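Local coordinates for protein tyrosine--tRNA ligase (Pyrococcus horikoshii, PDB 2CYC) that probably attaches tyrosine to its cognate tRNA in two steps, first activating the amino acid with ATP and then transferring it to the acceptor end, at residues A[35-40]-A[179-184]; A[67-72]-A[115-120]. All blocks are in the same frame, centred on the assembly; numbering follows the deposited sequence.

Overall arrangement
Four neighbouring strands of a mixed sheet, in the order 183-187, 36-40, 69-72, 117-120, are parallel to one another and carry both contacts. Contact 1 joins the first two and contact 2 the last two, and their centres lie about 9 Å apart. Both segments of contact 2 fall in the chain between those of contact 1; helix 48-63 connects strand 36-40 to strand 69-72, and helices 74-79 and 87-108 link strands 69-72 and 117-120 in sequence. A backbone bond from His36 to Lys67 and a side-chain bond between Gln179 and Arg69 tie the contacts together. Both reach the bound tyrosine, through Tyr37 and Gly39 in contact 1 and Phe71 in contact 2, within the class I synthetase catalytic domain.

Contact 1 (A[35-40]-A[179-184]); sequences QHYIGF and QGVTIA. With TYR (tyrosine), chain C.
Tyr37 and Val181 meet at about a right angle, the phenol ring resting its CD2 against Val181 CG1 at 3.7 Å. Gln179 approaches another part of the same ring: its NE2 lies 3.5 Å from Tyr37 CD1, with amide and ring planes 85° apart. That amide is itself held, NE2 by the carbonyl of Asp175 and OE1 by Arg69. Ala184 CA sits near the ring plane at its edge, and the bound tyrosine puts its hydroxyl in that plane too, the two OH atoms of Tyr37 and the ligand being 2.8 Å apart.

At the start of the strand, Gln35 O receives two N-H groups: Thr182 N, 2.9 Å away, in the carbonyl plane, and Ile183 N, 3.0 Å away, from above that plane. Thr182 turns OG1 between its backbone N and carbonyl carbon (chi1 50°), where it takes the N-H of Gln35 at 3.0 Å while also bonding to Pro33 O. On the other face of the sheet, His36 CB packs on Ile183 CB; ND1 of the imidazole bonds to the backbone N of Arg69 and NE2 to His185 ND1. A Schellman motif at Gly180 ends helix 164-178 and leads into this parallel pairing, which places Tyr37 and Gly39 in the tyrosine pocket of the class I Rossmann-like catalytic domain.

Contact 2 (A[67-72]-A[115-120]); sequences KTRVFL and KVEFVL. With TYR (tyrosine), chain C.
Arg69 reaches across to Glu117 and brings NE and NH1 side-on to one oxygen, OE2, each at 2.9 Å. Glu117 CD lies at the guanidinium edge and in its plane, the planes of the two groups are 43° apart, and both nitrogens meet OE2 from the same face of the carboxylate. A bend at chi3 (-54°) folds the guanidinium back toward the acid and lays one of its faces over Val119 CG2, which also fits against Arg69 CD at 3.6 Å. Lys67 comes across Glu117 at about a right angle, its CE 3.1 Å from OE1. Further along this side, Val119 CG1 fills the space beside CD1 and CE1 of Phe71, whose CD2 and CE2, across the ring, approach the hydroxyl of the bound tyrosine.

On the reverse side of the sheet, Val70 and Phe118 run alongside each other in the same direction. Phe118 CE2 nestles among all three side-chain carbons of Val70, 3.5 Å from CB, while Val116 CG1 meets Val70 CG2. Leu120 CD1 reaches back to Leu72 CB, and helix 87-108 packs over both leucines. Four backbone hydrogen bonds hold the parallel strands in register, among them Val70 N to Glu117 O at 2.7 Å. Where the strands begin, a water accepts from Thr68 N and donates to Lys115 O.

The two faces thus differ in chemistry: that of Val70, Phe118, Leu72 and Leu120 is made of hydrocarbon side chains, with Lys99 making a cation-pi contact with the Phe118 ring, and the other carries the Arg69-Glu117 ion pair, followed by the apolar Val119 and Phe71 beside the ligand. Arg69 NH2 is held by Gln179 OE1, so acid and amide oxygen together fix the guanidinium, and Glu117 probably stays ionised, with Lys67 NZ as a second, looser counter-charge.

Contact 1 (A[35-40]-A[179-184])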
ATOM      1  N   GLN A  35     -15.729  15.942 -14.287  1.00 19.28           N
ATOM      2  CA  GLN A  35     -16.221  14.942 -13.366  1.00 18.05           C
ATOM      3  C   GLN A  35     -15.784  15.330 -11.969  1.00 17.51           C
ATOM      4  O   GLN A  35     -14.591  15.422 -11.675  1.00 17.86           O
ATOM      5  CB  GLN A  35     -15.665  13.558 -13.716  1.00 15.68           C
ATOM      6  CG  GLN A  35     -15.991  12.486 -12.687  1.00 14.01           C
ATOM      7  CD  GLN A  35     -17.458  12.107 -12.679  1.00 24.29           C
ATOM      8  OE1 GLN A  35     -18.199  12.379 -11.719  1.00 21.08           O
ATOM      9  NE2 GLN A  35     -17.889  11.478 -13.756  1.00 21.39           N
ATOM     10  N   HIS A  36     -16.763  15.568 -11.114  1.00 16.25           N
ATOM     11  CA  HIS A  36     -16.492  15.925  -9.742  1.00 15.39           C
ATOM     12  C   HIS A  36     -16.698  14.704  -8.862  1.00 16.78           C
ATOM     13  O   HIS A  36     -17.224  13.677  -9.298  1.00 14.14           O
ATOM     14  CB  HIS A  36     -17.448  17.051  -9.288  1.00 13.93           C
ATOM     15  CG  HIS A  36     -17.845  16.976  -7.842  1.00 14.94           C
ATOM     16  ND1 HIS A  36     -18.651  15.974  -7.342  1.00 14.67           N
ATOM     17  CD2 HIS A  36     -17.558  17.784  -6.791  1.00 11.68           C
ATOM     18  CE1 HIS A  36     -18.848  16.171  -6.049  1.00 19.07           C
ATOM     19  NE2 HIS A  36     -18.197  17.263  -5.689  1.00 15.23           N
ATOM     20  N   TYR A  37     -16.251  14.845  -7.623  1.00 16.81           N
ATOM     21  CA  TYR A  37     -16.445  13.858  -6.593  1.00 18.05           C
ATOM     22  C   TYR A  37     -16.000  14.462  -5.274  1.00 15.07           C
ATOM     23  O   TYR A  37     -15.225  15.423  -5.234  1.00 14.65           O
ATOM     24  CB  TYR A  37     -15.656  12.569  -6.884  1.00 18.74           C
ATOM     25  CG  TYR A  37     -14.433  12.322  -6.011  1.00 17.69           C
ATOM     26  CD1 TYR A  37     -14.300  11.133  -5.277  1.00 17.87           C
ATOM     27  CD2 TYR A  37     -13.371  13.237  -5.980  1.00 16.18           C
ATOM     28  CE1 TYR A  37     -13.134  10.858  -4.548  1.00 18.75           C
ATOM     29  CE2 TYR A  37     -12.203  12.976  -5.250  1.00 14.88           C
ATOM     30  CZ  TYR A  37     -12.088  11.785  -4.548  1.00 17.60           C
ATOM     31  OH  TYR A  37     -10.909  11.502  -3.904  1.00 16.45           O
ATOM     32  N   ILE A  38     -16.535  13.906  -4.201  1.00 18.68           N
ATOM     33  CA  ILE A  38     -16.145  14.272  -2.853  1.00 22.51           C
ATOM     34  C   ILE A  38     -16.396  12.991  -2.068  1.00 20.66           C
ATOM     35  O   ILE A  38     -17.486  12.402  -2.127  1.00 20.98           O
ATOM     36  CB  ILE A  38     -16.927  15.511  -2.268  1.00 20.26           C
ATOM     37  CG1 ILE A  38     -16.500  15.715  -0.808  1.00 18.77           C
ATOM     38  CG2 ILE A  38     -18.445  15.338  -2.385  1.00 15.77           C
ATOM     39  CD1 ILE A  38     -16.896  17.076  -0.215  1.00 15.38           C
ATOM     40  N   GLY A  39     -15.356  12.526  -1.390  1.00 16.94           N
ATOM     41  CA  GLY A  39     -15.461  11.299  -0.628  1.00 16.97           C
ATOM     42  C   GLY A  39     -15.704  11.544   0.845  1.00 21.42           C
ATOM     43  O   GLY A  39     -15.315  12.575   1.397  1.00 14.39           O
ATOM     44  N   PHE A  40     -16.357  10.588   1.491  1.00 16.01           N
ATOM     45  CA  PHE A  40     -16.637  10.721   2.909  1.00 15.27           C
ATOM     46  C   PHE A  40     -16.393   9.409   3.612  1.00 17.46           C
ATOM     47  O   PHE A  40     -16.710   8.335   3.093  1.00 20.11           O
ATOM     48  CB  PHE A  40     -18.101  11.079   3.169  1.00 16.97           C
ATOM     49  CG  PHE A  40     -18.571  12.307   2.472  1.00 21.54           C
ATOM     50  CD1 PHE A  40     -19.109  12.231   1.188  1.00 17.16           C
ATOM     51  CD2 PHE A  40     -18.510  13.542   3.106  1.00 18.05           C
ATOM     52  CE1 PHE A  40     -19.583  13.367   0.553  1.00 18.31           C
ATOM     53  CE2 PHE A  40     -18.985  14.686   2.475  1.00 15.25           C
ATOM     54  CZ  PHE A  40     -19.522  14.594   1.197  1.00 21.49           C
ATOM     55  N   GLN A 179     -11.364   7.333 -11.260  1.00 16.99           N
ATOM     56  CA  GLN A 179     -12.702   7.765 -11.662  1.00 15.53           C
ATOM     57  C   GLN A 179     -12.661   8.921 -12.676  1.00 16.47           C
ATOM     58  O   GLN A 179     -13.706   9.446 -13.056  1.00 21.48           O
ATOM     59  CB  GLN A 179     -13.508   8.202 -10.429  1.00 19.51           C
ATOM     60  CG  GLN A 179     -13.565   7.158  -9.307  1.00 15.51           C
ATOM     61  CD  GLN A 179     -14.318   7.651  -8.083  1.00 22.39           C
ATOM     62  OE1 GLN A 179     -15.550   7.540  -7.996  1.00 20.91           O
ATOM     63  NE2 GLN A 179     -13.581   8.213  -7.132  1.00 17.75           N
ATOM     64  N   GLY A 180     -11.459   9.310 -13.100  1.00 13.71           N
ATOM     65  CA  GLY A 180     -11.305  10.403 -14.052  1.00 14.07           C
ATOM     66  C   GLY A 180     -11.748  11.746 -13.489  1.00 17.71           C
ATOM     67  O   GLY A 180     -12.238  12.605 -14.222  1.00 16.45           O
ATOM     68  N   VAL A 181     -11.562  11.945 -12.188  1.00 16.98           N
ATOM     69  CA  VAL A 181     -11.979  13.189 -11.543  1.00 17.58           C
ATOM     70  C   VAL A 181     -11.153  14.426 -11.932  1.00 19.99           C
ATOM     71  O   VAL A 181      -9.934  14.446 -11.764  1.00 16.80           O
ATOM     72  CB  VAL A 181     -11.969  13.016  -9.998  1.00 22.16           C
ATOM     73  CG1 VAL A 181     -12.316  14.322  -9.315  1.00 15.09           C
ATOM     74  CG2 VAL A 181     -12.969  11.934  -9.597  1.00 12.46           C
ATOM     75  N   THR A 182     -11.820  15.452 -12.469  1.00 19.15           N
ATOM     76  CA  THR A 182     -11.140  16.692 -12.860  1.00 16.89           C
ATOM     77  C   THR A 182     -11.495  17.816 -11.883  1.00 19.71           C
ATOM     78  O   THR A 182     -10.846  18.860 -11.861  1.00 17.08           O
ATOM     79  CB  THR A 182     -11.511  17.131 -14.313  1.00 16.67           C
ATOM     80  OG1 THR A 182     -12.935  17.128 -14.470  1.00 15.45           O
ATOM     81  CG2 THR A 182     -10.878  16.195 -15.342  1.00 17.56           C
ATOM     82  N   ILE A 183     -12.548  17.601 -11.098  1.00 16.18           N
ATOM     83  CA  ILE A 183     -12.961  18.567 -10.078  1.00 14.52           C
ATOM     84  C   ILE A 183     -12.921  17.807  -8.747  1.00 18.56           C
ATOM     85  O   ILE A 183     -13.909  17.181  -8.346  1.00 14.86           O
ATOM     86  CB  ILE A 183     -14.409  19.104 -10.316  1.00 14.30           C
ATOM     87  CG1 ILE A 183     -14.509  19.795 -11.682  1.00 16.30           C
ATOM     88  CG2 ILE A 183     -14.802  20.076  -9.194  1.00  8.24           C
ATOM     89  CD1 ILE A 183     -13.575  20.988 -11.874  1.00 20.63           C
ATOM     90  N   ALA A 184     -11.770  17.847  -8.078  1.00 18.30           N
ATOM     91  CA  ALA A 184     -11.597  17.142  -6.803  1.00 19.70           C
ATOM     92  C   ALA A 184     -12.063  18.058  -5.681  1.00 18.95           C
ATOM     93  O   ALA A 184     -11.399  19.040  -5.339  1.00 16.86           O
ATOM     94  CB  ALA A 184     -10.127  16.746  -6.614  1.00 17.32           C
TER
HETATM   95  N   TYR C 701     -10.276  11.374   3.788  1.00 14.73           N
HETATM   96  CA  TYR C 701     -11.696  11.824   3.672  1.00 22.87           C
HETATM   97  C   TYR C 701     -12.240  12.231   5.040  1.00 25.66           C
HETATM   98  O   TYR C 701     -11.546  11.985   6.050  1.00 26.49           O
HETATM   99  CB  TYR C 701     -12.559  10.699   3.079  1.00 14.73           C
HETATM  100  CG  TYR C 701     -12.184  10.333   1.656  1.00 17.44           C
HETATM  101  CD1 TYR C 701     -12.269  11.271   0.628  1.00 14.90           C
HETATM  102  CD2 TYR C 701     -11.745   9.045   1.337  1.00 17.69           C
HETATM  103  CE1 TYR C 701     -11.917  10.935  -0.692  1.00 16.73           C
HETATM  104  CE2 TYR C 701     -11.404   8.699   0.030  1.00 16.39           C
HETATM  105  CZ  TYR C 701     -11.486   9.644  -0.978  1.00 16.40           C
HETATM  106  OH  TYR C 701     -11.131   9.295  -2.270  1.00 16.00           O
HETATM  107  OXT TYR C 701     -13.356  12.785   5.086  1.00 26.11           O

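Contact 2 (A[67-72]-A[115-120])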
ATOM      1  N   LYS A  67     -20.489  17.229 -13.678  1.00 17.87           N
ATOM      2  CA  LYS A  67     -21.126  15.982 -13.236  1.00 19.17           C
ATOM      3  C   LYS A  67     -20.638  15.684 -11.816  1.00 14.13           C
ATOM      4  O   LYS A  67     -19.448  15.458 -11.592  1.00 22.79           O
ATOM      5  CB  LYS A  67     -20.746  14.824 -14.167  1.00 25.97           C
ATOM      6  CG  LYS A  67     -21.520  13.530 -13.906  1.00 37.16           C
ATOM      7  CD  LYS A  67     -23.012  13.680 -14.236  1.00 39.08           C
ATOM      8  CE  LYS A  67     -23.766  12.359 -14.059  1.00 46.06           C
ATOM      9  NZ  LYS A  67     -25.254  12.540 -14.059  1.00 45.24           N
ATOM     10  N   THR A  68     -21.569  15.671 -10.875  1.00 15.88           N
ATOM     11  CA  THR A  68     -21.261  15.473  -9.470  1.00 17.51           C
ATOM     12  C   THR A  68     -21.417  14.055  -8.938  1.00 21.00           C
ATOM     13  O   THR A  68     -22.300  13.298  -9.365  1.00 17.84           O
ATOM     14  CB  THR A  68     -22.108  16.440  -8.616  1.00 19.26           C
ATOM     15  OG1 THR A  68     -23.509  16.160  -8.793  1.00 17.81           O
ATOM     16  CG2 THR A  68     -21.827  17.883  -9.048  1.00 15.50           C
ATOM     17  N   ARG A  69     -20.562  13.709  -7.977  1.00 17.72           N
ATOM     18  CA  ARG A  69     -20.579  12.369  -7.389  1.00 15.75           C
ATOM     19  C   ARG A  69     -20.200  12.348  -5.916  1.00 17.16           C
ATOM     20  O   ARG A  69     -19.266  13.039  -5.502  1.00 18.47           O
ATOM     21  CB  ARG A  69     -19.605  11.458  -8.156  1.00 17.37           C
ATOM     22  CG  ARG A  69     -19.379  10.073  -7.526  1.00 16.48           C
ATOM     23  CD  ARG A  69     -18.373   9.272  -8.334  1.00 12.57           C
ATOM     24  NE  ARG A  69     -18.769   9.180  -9.739  1.00 21.82           N
ATOM     25  CZ  ARG A  69     -18.087   8.520 -10.675  1.00 20.89           C
ATOM     26  NH1 ARG A  69     -18.531   8.500 -11.925  1.00 17.70           N
ATOM     27  NH2 ARG A  69     -16.968   7.877 -10.369  1.00 15.42           N
ATOM     28  N   VAL A  70     -20.933  11.555  -5.135  1.00 15.48           N
ATOM     29  CA  VAL A  70     -20.652  11.375  -3.710  1.00 15.77           C
ATOM     30  C   VAL A  70     -19.999   9.988  -3.629  1.00 19.52           C
ATOM     31  O   VAL A  70     -20.571   8.993  -4.084  1.00 18.40           O
ATOM     32  CB  VAL A  70     -21.944  11.394  -2.855  1.00 19.33           C
ATOM     33  CG1 VAL A  70     -21.656  10.855  -1.447  1.00 13.91           C
ATOM     34  CG2 VAL A  70     -22.495  12.819  -2.779  1.00 12.76           C
ATOM     35  N   PHE A  71     -18.794   9.951  -3.069  1.00 19.27           N
ATOM     36  CA  PHE A  71     -17.987   8.741  -2.928  1.00 15.16           C
ATOM     37  C   PHE A  71     -18.025   8.280  -1.463  1.00 19.08           C
ATOM     38  O   PHE A  71     -17.535   8.985  -0.572  1.00 16.62           O
ATOM     39  CB  PHE A  71     -16.551   9.087  -3.351  1.00 15.16           C
ATOM     40  CG  PHE A  71     -15.617   7.910  -3.455  1.00 17.29           C
ATOM     41  CD1 PHE A  71     -15.697   7.027  -4.534  1.00 15.27           C
ATOM     42  CD2 PHE A  71     -14.587   7.742  -2.524  1.00 15.54           C
ATOM     43  CE1 PHE A  71     -14.763   5.999  -4.692  1.00 15.89           C
ATOM     44  CE2 PHE A  71     -13.644   6.714  -2.668  1.00 17.92           C
ATOM     45  CZ  PHE A  71     -13.734   5.842  -3.761  1.00 21.93           C
ATOM     46  N   LEU A  72     -18.612   7.103  -1.228  1.00 16.13           N
ATOM     47  CA  LEU A  72     -18.736   6.533   0.116  1.00 20.41           C
ATOM     48  C   LEU A  72     -17.494   5.661   0.339  1.00 20.71           C
ATOM     49  O   LEU A  72     -17.399   4.537  -0.173  1.00 21.78           O
ATOM     50  CB  LEU A  72     -20.024   5.703   0.196  1.00 16.76           C
ATOM     51  CG  LEU A  72     -21.272   6.423  -0.345  1.00 24.48           C
ATOM     52  CD1 LEU A  72     -22.397   5.429  -0.648  1.00 20.85           C
ATOM     53  CD2 LEU A  72     -21.732   7.467   0.656  1.00 17.15           C
ATOM     54  N   LYS A 115     -29.524  13.834  -9.731  1.00 28.40           N
ATOM     55  CA  LYS A 115     -28.495  13.974 -10.740  1.00 30.67           C
ATOM     56  C   LYS A 115     -27.105  13.827 -10.141  1.00 28.58           C
ATOM     57  O   LYS A 115     -26.109  14.149 -10.777  1.00 34.36           O
ATOM     58  CB  LYS A 115     -28.644  15.314 -11.458  1.00 33.43           C
ATOM     59  CG  LYS A 115     -29.946  15.434 -12.254  1.00 39.24           C
ATOM     60  CD  LYS A 115     -30.017  16.770 -12.979  1.00 46.92           C
ATOM     61  CE  LYS A 115     -31.341  16.944 -13.711  1.00 52.54           C
ATOM     62  NZ  LYS A 115     -31.577  15.846 -14.685  1.00 56.59           N
ATOM     63  N   VAL A 116     -27.049  13.335  -8.912  1.00 23.26           N
ATOM     64  CA  VAL A 116     -25.777  13.116  -8.240  1.00 21.41           C
ATOM     65  C   VAL A 116     -25.463  11.617  -8.272  1.00 21.23           C
ATOM     66  O   VAL A 116     -26.306  10.795  -7.932  1.00 18.48           O
ATOM     67  CB  VAL A 116     -25.830  13.589  -6.759  1.00 22.19           C
ATOM     68  CG1 VAL A 116     -24.541  13.215  -6.050  1.00 17.53           C
ATOM     69  CG2 VAL A 116     -26.047  15.103  -6.689  1.00 21.22           C
ATOM     70  N   GLU A 117     -24.263  11.267  -8.715  1.00 19.17           N
ATOM     71  CA  GLU A 117     -23.842   9.870  -8.748  1.00 23.49           C
ATOM     72  C   GLU A 117     -23.417   9.476  -7.332  1.00 27.10           C
ATOM     73  O   GLU A 117     -22.791  10.274  -6.622  1.00 23.36           O
ATOM     74  CB  GLU A 117     -22.651   9.690  -9.708  1.00 19.34           C
ATOM     75  CG  GLU A 117     -23.001   9.968 -11.167  1.00 24.83           C
ATOM     76  CD  GLU A 117     -21.781  10.126 -12.058  1.00 29.75           C
ATOM     77  OE1 GLU A 117     -21.942  10.033 -13.294  1.00 31.74           O
ATOM     78  OE2 GLU A 117     -20.668  10.358 -11.535  1.00 25.84           O
ATOM     79  N   PHE A 118     -23.788   8.268  -6.918  1.00 21.66           N
ATOM     80  CA  PHE A 118     -23.407   7.750  -5.615  1.00 22.80           C
ATOM     81  C   PHE A 118     -22.617   6.463  -5.863  1.00 22.57           C
ATOM     82  O   PHE A 118     -23.120   5.518  -6.466  1.00 22.78           O
ATOM     83  CB  PHE A 118     -24.638   7.494  -4.735  1.00 21.68           C
ATOM     84  CG  PHE A 118     -25.201   8.744  -4.118  1.00 26.19           C
ATOM     85  CD1 PHE A 118     -26.071   9.564  -4.837  1.00 23.97           C
ATOM     86  CD2 PHE A 118     -24.813   9.135  -2.837  1.00 20.78           C
ATOM     87  CE1 PHE A 118     -26.541  10.757  -4.291  1.00 26.81           C
ATOM     88  CE2 PHE A 118     -25.277  10.325  -2.276  1.00 23.82           C
ATOM     89  CZ  PHE A 118     -26.140  11.138  -3.000  1.00 24.59           C
ATOM     90  N   VAL A 119     -21.372   6.446  -5.402  1.00 19.44           N
ATOM     91  CA  VAL A 119     -20.477   5.307  -5.600  1.00 16.73           C
ATOM     92  C   VAL A 119     -19.905   4.772  -4.287  1.00 20.91           C
ATOM     93  O   VAL A 119     -19.316   5.519  -3.507  1.00 21.11           O
ATOM     94  CB  VAL A 119     -19.295   5.720  -6.528  1.00 17.75           C
ATOM     95  CG1 VAL A 119     -18.220   4.654  -6.544  1.00 17.90           C
ATOM     96  CG2 VAL A 119     -19.808   5.965  -7.950  1.00 24.57           C
ATOM     97  N   LEU A 120     -20.095   3.480  -4.038  1.00 23.17           N
ATOM     98  CA  LEU A 120     -19.537   2.845  -2.849  1.00 20.48           C
ATOM     99  C   LEU A 120     -18.086   2.558  -3.256  1.00 18.62           C
ATOM    100  O   LEU A 120     -17.860   1.901  -4.271  1.00 19.61           O
ATOM    101  CB  LEU A 120     -20.280   1.537  -2.552  1.00 21.22           C
ATOM    102  CG  LEU A 120     -19.936   0.830  -1.235  1.00 29.04           C
ATOM    103  CD1 LEU A 120     -20.171   1.783  -0.066  1.00 21.13           C
ATOM    104  CD2 LEU A 120     -20.785  -0.432  -1.081  1.00 23.05           C
TER
HETATM  105  N   TYR C 701     -10.276  11.374   3.788  1.00 14.73           N
HETATM  106  CA  TYR C 701     -11.696  11.824   3.672  1.00 22.87           C
HETATM  107  C   TYR C 701     -12.240  12.231   5.040  1.00 25.66           C
HETATM  108  O   TYR C 701     -11.546  11.985   6.050  1.00 26.49           O
HETATM  109  CB  TYR C 701     -12.559  10.699   3.079  1.00 14.73           C
HETATM  110  CG  TYR C 701     -12.184  10.333   1.656  1.00 17.44           C
HETATM  111  CD1 TYR C 701     -12.269  11.271   0.628  1.00 14.90           C
HETATM  112  CD2 TYR C 701     -11.745   9.045   1.337  1.00 17.69           C
HETATM  113  CE1 TYR C 701     -11.917  10.935  -0.692  1.00 16.73           C
HETATM  114  CE2 TYR C 701     -11.404   8.699   0.030  1.00 16.39           C
HETATM  115  CZ  TYR C 701     -11.486   9.644  -0.978  1.00 16.40           C
HETATM  116  OH  TYR C 701     -11.131   9.295  -2.270  1.00 16.00           O
HETATM  117  OXT TYR C 701     -13.356  12.785   5.086  1.00 26.11           O
HETATM  118  O   HOH W   1     -24.426  16.155 -11.216  1.00 27.88           O